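Local atomic coordinates of mandelate racemase/muconate lactonizing enzyme-like protein (Rubrobacter xylanophilus DSM 9941, PDB entry 3CYJ), a protein that belongs to the enolase superfamily, pairing an N-terminal capping domain with a C-terminal domain of the TIM-barrel type that holds a sodium ion. Residues A[56-61]-A[99-104]; A[120-125]-A[341-346]; A[285-290]-A[310-315]; A[150-155]-A[179-184]. All blocks are in the same frame, centred on the assembly; numbering follows the deposited sequence.

From the N terminus, contact 1 closes first: a loop of 37 residues brings helix 57-70 against helix 97-116, both in the N-terminal domain. The chain then runs through helix 97-116 into helix 121-124, where contact 2 opens. That contact closes only after 215 more residues, when the loop following strand 340-341 returns to the short helix, so its span takes in most of the barrel. Nested within it, in series, are contact 4, joining the neighbouring outer helices 145-157 and 174-185, and contact 3, joining helix 283-290 to the turn leading into strand 313-319. Contacts 2 and 3 also touch the third subunit; contact 4 lies on the opposite side of the chain's centre from contact 1.

Contact 1 (A[56-61]-A[99-104]); sequences VSVGRF and AMAVSA
Val58 holds CG1 trans to its backbone N (chi1 169°), and its two methyls fork over helix 97-116. Phe61, one turn later, also has its CG trans to N (chi1 -163°), which lays the ring beside the same helix. Between them sits Ala101. Its CB lies 3.7 Å from Phe61 CD2 and meets the ring obliquely, while Val58 CG1 rests 3.9 Å from Ala101 CA. The other fork of the valine, CG2, reaches Met100 CB at 4.1 Å, the two side chains crossing at about a right angle. Alanine suits this place because a single methyl keeps the backbones near: the segment axes pass 8.8 Å apart, crossing at -68°. On the far flank, Ser103 turns its OG back to Ala99 O at 2.7 Å; this carbonyl also takes Ser103 N, from the opposite face, and the hydroxyl has a further partner in Gly275 N. Thr52 of strand 46-53 touches Val58 and Met100 from the sheet, and Phe61 also packs on Ser57 of the second subunit. With no hydrogen bond between the two segments, the contact is purely apolar, and its hold comes from the burial of aliphatic and aromatic carbon.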
loop_
_atom_site.group_PDB
_atom_site.type_symbol
_atom_site.label_atom_id
_atom_site.label_comp_id
_atom_site.label_asym_id
_atom_site.label_seq_id
_atom_site.Cartn_x
_atom_site.Cartn_y
_atom_site.Cartn_z
ATOM N N VAL A 56 -22.139 -37.611 5.203
ATOM C CA VAL A 56 -21.861 -39.002 4.851
ATOM C C VAL A 56 -21.183 -39.062 3.493
ATOM O O VAL A 56 -20.435 -40.006 3.221
ATOM C CB VAL A 56 -23.144 -39.954 4.785
ATOM C CG1 VAL A 56 -23.671 -40.238 6.141
ATOM C CG2 VAL A 56 -24.275 -39.382 3.895
ATOM N N SER A 57 -21.454 -38.087 2.620
ATOM C CA SER A 57 -20.822 -38.139 1.295
ATOM C C SER A 57 -19.297 -38.155 1.386
ATOM O O SER A 57 -18.646 -38.597 0.444
ATOM C CB SER A 57 -21.321 -37.014 0.378
ATOM O OG SER A 57 -21.104 -35.746 0.954
ATOM N N VAL A 58 -18.726 -37.710 2.516
ATOM C CA VAL A 58 -17.267 -37.777 2.745
ATOM C C VAL A 58 -16.729 -39.225 2.588
ATOM O O VAL A 58 -15.694 -39.461 1.930
ATOM C CB VAL A 58 -16.891 -37.182 4.154
ATOM C CG1 VAL A 58 -15.428 -37.478 4.539
ATOM C CG2 VAL A 58 -17.185 -35.681 4.215
ATOM N N GLY A 59 -17.473 -40.204 3.138
ATOM C CA GLY A 59 -17.121 -41.625 2.993
ATOM C C GLY A 59 -17.054 -42.136 1.570
ATOM O O GLY A 59 -16.110 -42.831 1.176
ATOM N N ARG A 60 -18.032 -41.760 0.767
ATOM C CA ARG A 60 -17.989 -42.070 -0.667
ATOM C C ARG A 60 -16.767 -41.440 -1.412
ATOM O O ARG A 60 -16.116 -42.095 -2.278
ATOM C CB ARG A 60 -19.337 -41.646 -1.322
ATOM C CG ARG A 60 -19.467 -42.185 -2.757
ATOM C CD ARG A 60 -19.484 -43.770 -2.733
ATOM N NE ARG A 60 -19.054 -44.355 -3.998
ATOM C CZ ARG A 60 -19.870 -44.610 -5.026
ATOM N NH1 ARG A 60 -21.184 -44.309 -4.955
ATOM N NH2 ARG A 60 -19.368 -45.171 -6.134
ATOM N N PHE A 61 -16.440 -40.175 -1.071
ATOM C CA PHE A 61 -15.234 -39.534 -1.601
ATOM C C PHE A 61 -13.953 -40.328 -1.273
ATOM O O PHE A 61 -13.097 -40.519 -2.126
ATOM C CB PHE A 61 -15.096 -38.083 -1.065
ATOM C CG PHE A 61 -14.117 -37.226 -1.858
ATOM C CD1 PHE A 61 -14.568 -36.327 -2.818
ATOM C CD2 PHE A 61 -12.726 -37.322 -1.632
ATOM C CE1 PHE A 61 -13.636 -35.523 -3.571
ATOM C CE2 PHE A 61 -11.812 -36.533 -2.348
ATOM C CZ PHE A 61 -12.273 -35.630 -3.324
ATOM N N ALA A 99 -11.444 -32.201 1.372
ATOM C CA ALA A 99 -10.402 -31.906 2.347
ATOM C C ALA A 99 -10.670 -32.679 3.618
ATOM O O ALA A 99 -9.746 -33.137 4.306
ATOM C CB ALA A 99 -10.364 -30.382 2.659
ATOM N N MET A 100 -11.950 -32.765 3.964
ATOM C CA MET A 100 -12.397 -33.532 5.122
ATOM C C MET A 100 -11.995 -35.021 4.943
ATOM O O MET A 100 -11.532 -35.671 5.897
ATOM C CB MET A 100 -13.908 -33.389 5.282
ATOM C CG MET A 100 -14.266 -32.078 5.899
ATOM S SD MET A 100 -15.977 -31.759 6.312
ATOM C CE MET A 100 -16.280 -30.769 4.927
ATOM N N ALA A 101 -12.132 -35.522 3.708
ATOM C CA ALA A 101 -11.780 -36.903 3.393
ATOM C C ALA A 101 -10.271 -37.118 3.486
ATOM O O ALA A 101 -9.809 -38.083 4.148
ATOM C CB ALA A 101 -12.304 -37.309 2.004
ATOM N N VAL A 102 -9.498 -36.271 2.790
ATOM C CA VAL A 102 -8.028 -36.338 2.929
ATOM C C VAL A 102 -7.594 -36.325 4.417
ATOM O O VAL A 102 -6.726 -37.082 4.837
ATOM C CB VAL A 102 -7.308 -35.202 2.156
ATOM C CG1 VAL A 102 -5.857 -35.156 2.555
ATOM C CG2 VAL A 102 -7.387 -35.425 0.619
ATOM N N SER A 103 -8.217 -35.479 5.219
ATOM C CA SER A 103 -7.855 -35.338 6.629
ATOM C C SER A 103 -8.052 -36.642 7.407
ATOM O O SER A 103 -7.164 -37.089 8.141
ATOM C CB SER A 103 -8.728 -34.241 7.262
ATOM O OG SER A 103 -8.411 -32.990 6.677
ATOM N N ALA A 104 -9.237 -37.230 7.263
ATOM C CA ALA A 104 -9.576 -38.487 7.927
ATOM C C ALA A 104 -8.574 -39.556 7.534
ATOM O O ALA A 104 -8.081 -40.271 8.387
ATOM C CB ALA A 104 -11.002 -38.936 7.518
#

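Contact 2 (A[120-125]-A[341-346]); sequences PLADAL and LRPDPD
The start of a short helix meets a proline-rich loop here: Pro120, at the N-cap position of helix 121-124, and Ala122, in its first turn, face Pro343, Asp344 and Pro345, a bend that includes an Asx turn. A segment within the N-terminal-domain sequence family thus packs on a loop within the barrel-type family. The ring of Pro120 lies against loop backbone, its CG 3.8 Å from Pro345 O and 3.9 Å from Asp344 O, so a ring carbon meets two carbonyl oxygens without any hydrogen bond. Farther along, Ala122 offers its methyl to the ring of Pro343, CB to CG at 3.9 Å. Both contacts suit compact, rigid groups: the prolines restrict their own backbones, and the alanine methyl fits where the helix runs beside the loop. Proline also suits the N-cap position, because its missing N-H costs the helix nothing there while its carbonyl still serves the first turn, Pro120 O accepting from Ala124 N at 3.2 Å. In the loop, Asp344 stabilises the bend itself. Its OD1, through the anti lone pair, takes Asp346 N at 2.9 Å with an N-H...O angle of 146°, closing the Asx turn across Pro345. Around this pair, His305 of helix 300-306 accepts from Ala122 N and packs on Pro343, thus touching both sides of the contact. Leu121 packs against Trp110 and Ala114 of helix 97-116. At the other end Leu341 pairs its backbone with Val132, where strand 340-341 runs antiparallel to barrel strand 132-137.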
loop_
_atom_site.group_PDB
_atom_site.type_symbol
_atom_site.label_atom_id
_atom_site.label_comp_id
_atom_site.label_asym_id
_atom_site.label_seq_id
_atom_site.Cartn_x
_atom_site.Cartn_y
_atom_site.Cartn_z
ATOM N N PRO A 120 2.823 -43.784 21.282
ATOM C CA PRO A 120 1.711 -42.808 21.272
ATOM C C PRO A 120 1.881 -41.821 20.081
ATOM O O PRO A 120 3.022 -41.511 19.700
ATOM C CB PRO A 120 1.897 -42.044 22.589
ATOM C CG PRO A 120 2.810 -42.955 23.460
ATOM C CD PRO A 120 3.688 -43.654 22.476
ATOM N N LEU A 121 0.783 -41.364 19.470
ATOM C CA LEU A 121 0.926 -40.524 18.269
ATOM C C LEU A 121 1.777 -39.273 18.548
ATOM O O LEU A 121 2.660 -38.918 17.761
ATOM C CB LEU A 121 -0.446 -40.134 17.673
ATOM C CG LEU A 121 -0.379 -39.307 16.374
ATOM C CD1 LEU A 121 0.551 -39.930 15.386
ATOM C CD2 LEU A 121 -1.766 -39.090 15.741
ATOM N N ALA A 122 1.531 -38.643 19.695
ATOM C CA ALA A 122 2.265 -37.463 20.085
ATOM C C ALA A 122 3.764 -37.706 20.036
ATOM O O ALA A 122 4.527 -36.818 19.609
ATOM C CB ALA A 122 1.828 -37.011 21.428
ATOM N N ASP A 123 4.200 -38.914 20.404
ATOM C CA ASP A 123 5.624 -39.274 20.359
ATOM C C ASP A 123 6.158 -39.572 18.969
ATOM O O ASP A 123 7.370 -39.487 18.749
ATOM C CB ASP A 123 5.926 -40.447 21.309
ATOM C CG ASP A 123 5.884 -40.025 22.779
ATOM O OD1 ASP A 123 5.366 -40.829 23.601
ATOM O OD2 ASP A 123 6.334 -38.875 23.108
ATOM N N ALA A 124 5.280 -39.919 18.027
ATOM C CA ALA A 124 5.722 -40.152 16.644
ATOM C C ALA A 124 5.860 -38.834 15.828
ATOM O O ALA A 124 6.466 -38.795 14.751
ATOM C CB ALA A 124 4.780 -41.141 15.927
ATOM N N LEU A 125 5.283 -37.754 16.341
ATOM C CA LEU A 125 5.389 -36.449 15.705
ATOM C C LEU A 125 6.468 -35.626 16.418
ATOM O O LEU A 125 6.861 -35.979 17.543
ATOM C CB LEU A 125 4.044 -35.762 15.858
ATOM C CG LEU A 125 2.885 -36.434 15.089
ATOM C CD1 LEU A 125 1.562 -35.903 15.542
ATOM C CD2 LEU A 125 3.112 -36.227 13.584
ATOM N N LEU A 341 -5.385 -31.716 28.321
ATOM C CA LEU A 341 -5.392 -33.088 27.872
ATOM C C LEU A 341 -3.970 -33.601 27.746
ATOM O O LEU A 341 -3.155 -32.973 27.089
ATOM C CB LEU A 341 -6.090 -33.205 26.503
ATOM C CG LEU A 341 -7.574 -32.886 26.469
ATOM C CD1 LEU A 341 -8.146 -33.067 25.024
ATOM C CD2 LEU A 341 -8.358 -33.748 27.469
ATOM N N ARG A 342 -3.682 -34.750 28.349
ATOM C CA ARG A 342 -2.386 -35.387 28.218
ATOM C C ARG A 342 -2.494 -36.691 27.462
ATOM O O ARG A 342 -3.228 -37.587 27.870
ATOM C CB ARG A 342 -1.782 -35.667 29.613
ATOM C CG ARG A 342 -0.343 -36.201 29.606
ATOM C CD ARG A 342 0.090 -36.596 31.031
ATOM N NE ARG A 342 0.053 -35.451 31.947
ATOM C CZ ARG A 342 1.043 -34.547 32.079
ATOM N NH1 ARG A 342 2.167 -34.657 31.366
ATOM N NH2 ARG A 342 0.912 -33.533 32.929
ATOM N N PRO A 343 -1.765 -36.821 26.356
ATOM C CA PRO A 343 -1.737 -38.143 25.759
ATOM C C PRO A 343 -1.337 -39.229 26.766
ATOM O O PRO A 343 -0.503 -38.992 27.694
ATOM C CB PRO A 343 -0.680 -38.002 24.660
ATOM C CG PRO A 343 -0.886 -36.617 24.209
ATOM C CD PRO A 343 -1.116 -35.828 25.492
ATOM N N ASP A 344 -1.925 -40.416 26.585
ATOM C CA ASP A 344 -1.629 -41.550 27.467
ATOM C C ASP A 344 -0.325 -42.167 26.980
ATOM O O ASP A 344 -0.294 -42.684 25.872
ATOM C CB ASP A 344 -2.763 -42.581 27.395
ATOM C CG ASP A 344 -2.765 -43.555 28.587
ATOM O OD1 ASP A 344 -1.666 -44.109 28.922
ATOM O OD2 ASP A 344 -3.869 -43.746 29.164
ATOM N N PRO A 345 0.758 -42.107 27.800
ATOM C CA PRO A 345 2.039 -42.705 27.377
ATOM C C PRO A 345 1.959 -44.242 27.321
ATOM O O PRO A 345 2.799 -44.882 26.693
ATOM C CB PRO A 345 3.042 -42.242 28.447
ATOM C CG PRO A 345 2.217 -41.919 29.672
ATOM C CD PRO A 345 0.794 -41.571 29.178
ATOM N N ASP A 346 0.953 -44.843 27.947
ATOM C CA ASP A 346 0.851 -46.304 27.887
ATOM C C ASP A 346 0.048 -46.847 26.723
ATOM O O ASP A 346 -0.016 -48.060 26.584
ATOM C CB ASP A 346 0.304 -46.930 29.182
ATOM C CG ASP A 346 1.105 -46.535 30.415
ATOM O OD1 ASP A 346 2.358 -46.435 30.353
ATOM O OD2 ASP A 346 0.445 -46.301 31.462
#

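Contact 3 (A[285-290]-A[310-315]); sequences GICRGH and VESLLH
Ser312 overlaps Cys287 with both its side-chain atoms: OG stands 3.2 Å from Cys287 CB, a tight approach, and CB lies 3.7 Å from that same carbon. The hydroxyl is directed by Asp284, whose OD1 is its hydrogen-bond partner, while OD2 of this aspartate takes Glu311 N. A small polar residue suits the place, since it can lie close to the helix and still reach the carboxylate. From the next position on the helix, Arg288 bends at chi2 (-58°) and chi3 (-60°), folding back so that its CD touches Ser312 CB at 3.7 Å. These residues join two elements of the β/α barrel: helix 283-290 leads to strand 294-296, and the type I turn from Val310 to Leu313 leads into strand 313-319, which lies parallel beside it. Glu311 crosses Arg288 at about a right angle, with guanidinium and carboxylate planes 83° apart. Their salt bridge, Arg288 NE to Glu311 OE1 at 3.9 Å, is long, and the position of OE1 is doubtful; the stronger partner of the glutamate is Arg282 of the third subunit.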
loop_
_atom_site.group_PDB
_atom_site.type_symbol
_atom_site.label_atom_id
_atom_site.label_comp_id
_atom_site.label_asym_id
_atom_site.label_seq_id
_atom_site.Cartn_x
_atom_site.Cartn_y
_atom_site.Cartn_z
ATOM N N GLY A 285 4.612 -22.835 11.132
ATOM C CA GLY A 285 5.330 -21.980 10.221
ATOM C C GLY A 285 4.518 -20.772 9.852
ATOM O O GLY A 285 5.067 -19.681 9.716
ATOM N N ILE A 286 3.202 -20.926 9.696
ATOM C CA ILE A 286 2.398 -19.730 9.448
ATOM C C ILE A 286 2.311 -18.879 10.692
ATOM O O ILE A 286 2.502 -17.673 10.651
ATOM C CB ILE A 286 0.986 -20.031 8.880
ATOM C CG1 ILE A 286 1.086 -20.762 7.530
ATOM C CG2 ILE A 286 0.218 -18.754 8.733
ATOM C CD1 ILE A 286 1.396 -19.898 6.420
ATOM N N CYS A 287 2.023 -19.521 11.806
ATOM C CA CYS A 287 1.813 -18.801 13.041
ATOM C C CYS A 287 3.088 -18.159 13.591
ATOM O O CYS A 287 3.041 -17.019 14.023
ATOM C CB CYS A 287 1.156 -19.702 14.091
ATOM S SG CYS A 287 -0.606 -19.943 13.692
ATOM N N ARG A 288 4.199 -18.891 13.629
ATOM C CA ARG A 288 5.466 -18.294 14.105
ATOM C C ARG A 288 5.964 -17.210 13.118
ATOM O O ARG A 288 6.493 -16.167 13.540
ATOM C CB ARG A 288 6.575 -19.359 14.313
ATOM C CG ARG A 288 6.255 -20.567 15.191
ATOM C CD ARG A 288 5.827 -20.156 16.589
ATOM N NE ARG A 288 6.839 -19.402 17.316
ATOM C CZ ARG A 288 6.720 -18.128 17.698
ATOM N NH1 ARG A 288 7.727 -17.544 18.362
ATOM N NH2 ARG A 288 5.617 -17.425 17.433
ATOM N N GLY A 289 5.801 -17.451 11.810
ATOM C CA GLY A 289 6.155 -16.437 10.800
ATOM C C GLY A 289 5.417 -15.107 10.949
ATOM O O GLY A 289 5.974 -14.055 10.671
ATOM N N HIS A 290 4.161 -15.163 11.413
ATOM C CA HIS A 290 3.332 -13.999 11.596
ATOM C C HIS A 290 3.266 -13.560 13.058
ATOM O O HIS A 290 2.673 -12.516 13.367
ATOM C CB HIS A 290 1.929 -14.308 11.126
ATOM C CG HIS A 290 1.729 -14.192 9.650
ATOM N ND1 HIS A 290 2.050 -15.206 8.767
ATOM C CD2 HIS A 290 1.178 -13.205 8.904
ATOM C CE1 HIS A 290 1.738 -14.836 7.536
ATOM N NE2 HIS A 290 1.191 -13.630 7.593
ATOM N N VAL A 310 2.593 -28.604 17.895
ATOM C CA VAL A 310 2.405 -27.214 17.432
ATOM C C VAL A 310 2.950 -26.263 18.495
ATOM O O VAL A 310 2.384 -26.162 19.580
ATOM C CB VAL A 310 0.873 -26.938 17.099
ATOM C CG1 VAL A 310 0.596 -25.471 16.689
ATOM C CG2 VAL A 310 0.414 -27.896 16.006
ATOM N N GLU A 311 4.085 -25.633 18.222
ATOM C CA GLU A 311 4.674 -24.738 19.199
ATOM C C GLU A 311 3.778 -23.548 19.570
ATOM O O GLU A 311 3.627 -23.166 20.752
ATOM C CB GLU A 311 6.027 -24.217 18.713
ATOM C CG GLU A 311 6.739 -23.585 19.909
ATOM C CD GLU A 311 8.047 -22.918 19.557
ATOM O OE1 GLU A 311 8.360 -22.821 18.335
ATOM O OE2 GLU A 311 8.720 -22.465 20.526
ATOM N N SER A 312 3.179 -22.955 18.547
ATOM C CA SER A 312 2.375 -21.742 18.739
ATOM C C SER A 312 0.986 -22.006 19.384
ATOM O O SER A 312 0.174 -21.088 19.538
ATOM C CB SER A 312 2.280 -20.939 17.424
ATOM O OG SER A 312 1.845 -21.787 16.403
ATOM N N LEU A 313 0.742 -23.248 19.818
ATOM C CA LEU A 313 -0.539 -23.570 20.503
ATOM C C LEU A 313 -0.882 -22.708 21.742
ATOM O O LEU A 313 -0.110 -22.640 22.708
ATOM C CB LEU A 313 -0.597 -25.058 20.873
ATOM C CG LEU A 313 -1.941 -25.493 21.464
ATOM C CD1 LEU A 313 -3.050 -25.728 20.423
ATOM C CD2 LEU A 313 -1.726 -26.711 22.295
ATOM N N LEU A 314 -2.040 -22.046 21.699
ATOM C CA LEU A 314 -2.600 -21.385 22.863
ATOM C C LEU A 314 -3.492 -22.384 23.605
ATOM O O LEU A 314 -3.387 -22.539 24.827
ATOM C CB LEU A 314 -3.463 -20.210 22.432
ATOM C CG LEU A 314 -3.916 -19.235 23.512
ATOM C CD1 LEU A 314 -2.732 -18.753 24.321
ATOM C CD2 LEU A 314 -4.661 -18.068 22.873
ATOM N N HIS A 315 -4.409 -23.009 22.866
ATOM C CA HIS A 315 -5.347 -23.993 23.435
ATOM C C HIS A 315 -6.079 -24.730 22.343
ATOM O O HIS A 315 -6.029 -24.363 21.143
ATOM C CB HIS A 315 -6.381 -23.369 24.382
ATOM C CG HIS A 315 -6.929 -22.045 23.940
ATOM N ND1 HIS A 315 -7.479 -21.835 22.693
ATOM C CD2 HIS A 315 -7.072 -20.872 24.616
ATOM C CE1 HIS A 315 -7.919 -20.588 22.608
ATOM N NE2 HIS A 315 -7.672 -19.981 23.760
#

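Contact 4 (A[150-155]-A[179-184]); sequences EQLGGW and RAAREA
Gly154 N bonds to Glu150 O at 2.9 Å, the shortest backbone bond of the two segments, in the helical turn that presents Leu152 and Gly153 to Ala181 and Ala184. Leu152 reaches across with one branch, CD1 lying 3.5 Å from Ala181 CB, a close methyl-to-methyl touch. Its CG stands opposite the carbonyl carbon (chi1 -65°), and the isobutyl group extends toward the second helix at the level of Ala181. One residue on, the backbones themselves meet: Gly153 CA is 3.9 Å from Ala184 O, and the two CA atoms, of Gly153 and Ala184, are 5.1 Å apart. Glycine suits this point because, lacking a side chain, it lets the helices approach so nearly, and alanine opposite adds no more than a methyl. Helices 145-157 and 174-185 are successive outer helices of the β/α barrel, each following a strand of the inner wall in repeated β-α-β crossovers. Beneath them, Leu152 packs on Val163 of strand 162-166 and on Leu191 of strand 190-194, while Ala181 packs on Met165 and also on Leu191, so the leucine-alanine pair belongs to the apolar layer between helices and strands. A hydrogen bond from Gln149 NE2 to Ala180 O also links the two helices. On the other flank of helix 174-185, the CB of Arg182 is directed away from segment 150-155, and its guanidinium donates through NH1 to the carbonyls of Gly186 and Val189 and through NH2 to Ala215 O.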
loop_
_atom_site.group_PDB
_atom_site.type_symbol
_atom_site.label_atom_id
_atom_site.label_comp_id
_atom_site.label_asym_id
_atom_site.label_seq_id
_atom_site.Cartn_x
_atom_site.Cartn_y
_atom_site.Cartn_z
ATOM N N GLU A 150 -25.306 -24.263 33.643
ATOM C CA GLU A 150 -24.880 -25.555 34.170
ATOM C C GLU A 150 -23.757 -26.138 33.337
ATOM O O GLU A 150 -22.823 -26.788 33.858
ATOM C CB GLU A 150 -26.057 -26.543 34.285
ATOM C CG GLU A 150 -26.938 -26.255 35.517
ATOM C CD GLU A 150 -28.318 -26.974 35.525
ATOM O OE1 GLU A 150 -28.862 -27.199 36.659
ATOM O OE2 GLU A 150 -28.861 -27.295 34.428
ATOM N N GLN A 151 -23.835 -25.937 32.028
ATOM C CA GLN A 151 -22.766 -26.436 31.211
ATOM C C GLN A 151 -21.443 -25.693 31.471
ATOM O O GLN A 151 -20.413 -26.330 31.697
ATOM C CB GLN A 151 -23.109 -26.356 29.719
ATOM C CG GLN A 151 -22.023 -26.975 28.888
ATOM C CD GLN A 151 -22.436 -27.001 27.467
ATOM O OE1 GLN A 151 -22.496 -25.937 26.819
ATOM N NE2 GLN A 151 -22.797 -28.193 26.968
ATOM N N LEU A 152 -21.475 -24.363 31.409
ATOM C CA LEU A 152 -20.276 -23.577 31.664
ATOM C C LEU A 152 -19.756 -23.762 33.101
ATOM O O LEU A 152 -18.560 -23.977 33.300
ATOM C CB LEU A 152 -20.537 -22.083 31.394
ATOM C CG LEU A 152 -20.874 -21.581 29.948
ATOM C CD1 LEU A 152 -20.406 -20.144 29.733
ATOM C CD2 LEU A 152 -20.262 -22.421 28.853
ATOM N N GLY A 153 -20.654 -23.690 34.093
ATOM C CA GLY A 153 -20.277 -23.807 35.509
ATOM C C GLY A 153 -19.656 -25.163 35.702
ATOM O O GLY A 153 -18.629 -25.310 36.373
ATOM N N GLY A 154 -20.263 -26.167 35.060
ATOM C CA GLY A 154 -19.781 -27.543 35.146
ATOM C C GLY A 154 -18.340 -27.622 34.716
ATOM O O GLY A 154 -17.489 -28.186 35.446
ATOM N N TRP A 155 -18.027 -27.022 33.556
ATOM C CA TRP A 155 -16.634 -27.032 33.107
ATOM C C TRP A 155 -15.690 -26.262 34.046
ATOM O O TRP A 155 -14.569 -26.677 34.214
ATOM C CB TRP A 155 -16.501 -26.483 31.703
ATOM C CG TRP A 155 -17.013 -27.363 30.631
ATOM C CD1 TRP A 155 -16.879 -28.707 30.541
ATOM C CD2 TRP A 155 -17.711 -26.944 29.442
ATOM N NE1 TRP A 155 -17.454 -29.160 29.387
ATOM C CE2 TRP A 155 -17.973 -28.099 28.692
ATOM C CE3 TRP A 155 -18.136 -25.698 28.944
ATOM C CZ2 TRP A 155 -18.656 -28.057 27.468
ATOM C CZ3 TRP A 155 -18.824 -25.658 27.724
ATOM C CH2 TRP A 155 -19.073 -26.824 26.999
ATOM N N ARG A 179 -24.095 -12.155 30.751
ATOM C CA ARG A 179 -24.151 -11.859 32.190
ATOM C C ARG A 179 -24.417 -13.095 33.037
ATOM O O ARG A 179 -23.756 -13.284 34.051
ATOM C CB ARG A 179 -25.144 -10.734 32.481
ATOM C CG ARG A 179 -24.496 -9.373 32.130
ATOM C CD ARG A 179 -25.313 -8.195 32.603
ATOM N NE ARG A 179 -26.675 -8.319 32.102
ATOM C CZ ARG A 179 -27.208 -7.485 31.204
ATOM N NH1 ARG A 179 -26.451 -6.454 30.740
ATOM N NH2 ARG A 179 -28.491 -7.680 30.803
ATOM N N ALA A 180 -25.343 -13.941 32.583
ATOM C CA ALA A 180 -25.640 -15.241 33.214
ATOM C C ALA A 180 -24.472 -16.206 33.202
ATOM O O ALA A 180 -24.229 -16.942 34.177
ATOM C CB ALA A 180 -26.868 -15.921 32.541
ATOM N N ALA A 181 -23.753 -16.226 32.087
ATOM C CA ALA A 181 -22.552 -17.063 31.977
ATOM C C ALA A 181 -21.462 -16.572 32.948
ATOM O O ALA A 181 -20.761 -17.365 33.565
ATOM C CB ALA A 181 -22.033 -17.094 30.479
ATOM N N ARG A 182 -21.302 -15.267 33.058
ATOM C CA ARG A 182 -20.290 -14.731 33.958
ATOM C C ARG A 182 -20.579 -15.093 35.436
ATOM O O ARG A 182 -19.651 -15.398 36.224
ATOM C CB ARG A 182 -20.141 -13.215 33.788
ATOM C CG ARG A 182 -19.133 -12.573 34.793
ATOM C CD ARG A 182 -17.764 -13.256 34.711
ATOM N NE ARG A 182 -16.997 -12.762 33.600
ATOM C CZ ARG A 182 -15.906 -13.363 33.136
ATOM N NH1 ARG A 182 -15.497 -14.484 33.713
ATOM N NH2 ARG A 182 -15.213 -12.824 32.129
ATOM N N GLU A 183 -21.870 -15.089 35.779
ATOM C CA GLU A 183 -22.309 -15.362 37.132
ATOM C C GLU A 183 -21.981 -16.809 37.469
ATOM O O GLU A 183 -21.434 -17.111 38.525
ATOM C CB GLU A 183 -23.807 -15.060 37.298
ATOM C CG GLU A 183 -24.332 -15.231 38.752
ATOM C CD GLU A 183 -24.646 -16.696 39.086
ATOM O OE1 GLU A 183 -25.091 -17.432 38.166
ATOM O OE2 GLU A 183 -24.417 -17.120 40.256
ATOM N N ALA A 184 -22.309 -17.692 36.538
ATOM C CA ALA A 184 -21.984 -19.097 36.669
ATOM C C ALA A 184 -20.471 -19.440 36.874
ATOM O O ALA A 184 -20.149 -20.430 37.507
ATOM C CB ALA A 184 -22.578 -19.865 35.500
#